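Local coordinates for AlyGC (Glaciecola chathamensis, PDB 5GKD), which probably cleaves alginate by beta-elimination, as a calcium-binding marine bacterial lyase of polysaccharide lyase family 6, at residues A[623-628]-A[661-666]. Sequence-based numbering, arbitrary orientation.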
# COMPACT_ATOMS: atom_id res chain seq x y z
N LYS A 623 6.72 2.99 17.12
CA LYS A 623 7.78 2.49 16.26
C LYS A 623 7.88 3.50 15.13
O LYS A 623 6.95 3.64 14.34
CB LYS A 623 7.46 1.10 15.71
CG LYS A 623 6.90 0.12 16.72
CD LYS A 623 6.84 -1.28 16.15
CE LYS A 623 6.71 -2.30 17.28
NZ LYS A 623 6.67 -3.70 16.81
N VAL A 624 8.97 4.25 15.08
CA VAL A 624 9.08 5.27 14.06
C VAL A 624 10.43 5.13 13.35
O VAL A 624 11.47 4.94 13.99
CB VAL A 624 8.81 6.69 14.60
CG1 VAL A 624 8.57 6.70 16.10
CG2 VAL A 624 9.82 7.65 14.16
N TYR A 625 10.39 5.16 12.02
CA TYR A 625 11.49 4.68 11.21
C TYR A 625 11.74 5.63 10.05
O TYR A 625 10.82 6.00 9.33
CB TYR A 625 11.19 3.26 10.71
CG TYR A 625 12.30 2.62 9.92
CD1 TYR A 625 12.46 2.87 8.56
CD2 TYR A 625 13.16 1.72 10.52
CE1 TYR A 625 13.48 2.28 7.84
CE2 TYR A 625 14.17 1.12 9.82
CZ TYR A 625 14.33 1.40 8.48
OH TYR A 625 15.35 0.79 7.81
N ARG A 626 13.00 6.03 9.88
CA ARG A 626 13.44 6.77 8.70
C ARG A 626 14.77 6.16 8.31
O ARG A 626 15.78 6.35 9.00
CB ARG A 626 13.59 8.28 8.98
CG ARG A 626 14.09 9.08 7.76
CD ARG A 626 14.42 10.54 8.11
NE ARG A 626 15.58 10.68 9.00
CZ ARG A 626 16.79 11.03 8.59
NH1 ARG A 626 17.01 11.30 7.32
NH2 ARG A 626 17.80 11.11 9.46
N GLY A 627 14.79 5.41 7.22
CA GLY A 627 15.96 4.67 6.83
C GLY A 627 16.76 5.29 5.69
O GLY A 627 16.26 6.10 4.91
N GLY A 628 18.00 4.86 5.60
CA GLY A 628 18.91 5.36 4.61
C GLY A 628 19.81 6.46 5.15
O GLY A 628 19.97 6.65 6.36
N ILE A 661 10.83 2.25 19.81
CA ILE A 661 11.99 2.01 18.97
C ILE A 661 12.05 3.10 17.91
O ILE A 661 11.12 3.29 17.12
CB ILE A 661 12.03 0.61 18.34
CG1 ILE A 661 13.30 0.47 17.50
CG2 ILE A 661 10.79 0.30 17.53
CD1 ILE A 661 13.63 -0.92 17.13
N LEU A 662 13.16 3.84 17.91
CA LEU A 662 13.32 5.06 17.14
C LEU A 662 14.53 4.91 16.24
O LEU A 662 15.67 4.90 16.71
CB LEU A 662 13.45 6.25 18.09
CG LEU A 662 12.33 6.36 19.12
CD1 LEU A 662 12.49 7.61 19.99
CD2 LEU A 662 11.00 6.41 18.44
N HIS A 663 14.27 4.79 14.93
CA HIS A 663 15.31 4.59 13.92
C HIS A 663 15.32 5.80 12.99
O HIS A 663 14.33 6.08 12.31
CB HIS A 663 15.07 3.28 13.16
CG HIS A 663 16.08 3.00 12.10
ND1 HIS A 663 16.78 1.82 12.04
CD2 HIS A 663 16.48 3.73 11.03
CE1 HIS A 663 17.58 1.83 10.99
NE2 HIS A 663 17.42 2.98 10.36
N GLY A 664 16.45 6.50 12.95
CA GLY A 664 16.59 7.66 12.11
C GLY A 664 15.81 8.88 12.54
O GLY A 664 15.64 9.79 11.73
N THR A 665 15.32 8.94 13.78
CA THR A 665 14.71 10.16 14.27
C THR A 665 15.78 11.18 14.64
O THR A 665 16.79 10.85 15.26
CB THR A 665 13.83 9.88 15.48
OG1 THR A 665 14.60 9.22 16.48
CG2 THR A 665 12.69 8.99 15.07
N GLN A 666 15.55 12.42 14.24
CA GLN A 666 16.56 13.47 14.26
C GLN A 666 16.55 14.29 15.54
O GLN A 666 17.58 14.86 15.91
CB GLN A 666 16.35 14.38 13.05
CG GLN A 666 16.23 13.56 11.74
CD GLN A 666 16.71 14.32 10.53
OE1 GLN A 666 17.78 14.94 10.56
NE2 GLN A 666 15.91 14.30 9.47
O HOH W 1 19.12 3.26 7.88
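Tyr625 and His663, paired in register on neighbouring parallel strands, stack face to face: their centroids are 4.2 Å apart, and the planes, 28° from parallel, set Tyr625 CE2 over the middle of the imidazole. In-register pairing puts both residues on the same face of the sheet, and matching first torsions, CG anti to the backbone N in each, lay the rings side by side, pointing the same way. Beneath them the ladder is regular, with Val624 N bonded to Ile661 O and His663 N meeting Val624 O at 3.0 Å, almost straight. Arg626 N extends it to His663 O. The inward face is the tight one: buried Val624 presses CG1 on Leu662 CD2 at 3.4 Å and CG2 on Thr665 CG2 at 3.3 Å, both closer than usual carbon contacts, while Val638 backs Leu662 and Thr665. Beyond the strands, the bend of Arg626 at chi3 brings NE to Gly664 O at 2.9 Å, in the guanidinium plane, and Gln666 NE2, hydrogen-bonded to Gly635 O, lies over the centre of one guanidinium face, the planes 19° apart. The aromatic face, though closely stacked, is more open: both residues are partly exposed, a water joins His663 NE2 to Gly628 N, Glu684 holds His663 ND1, and Asp598 takes Tyr625 OH. Near-parallel strand axes (5°) 5.0 Å apart and residues paired in parallel register are the signature of successive coils in a right-handed parallel beta-helix, here AlyGC's C-terminal one.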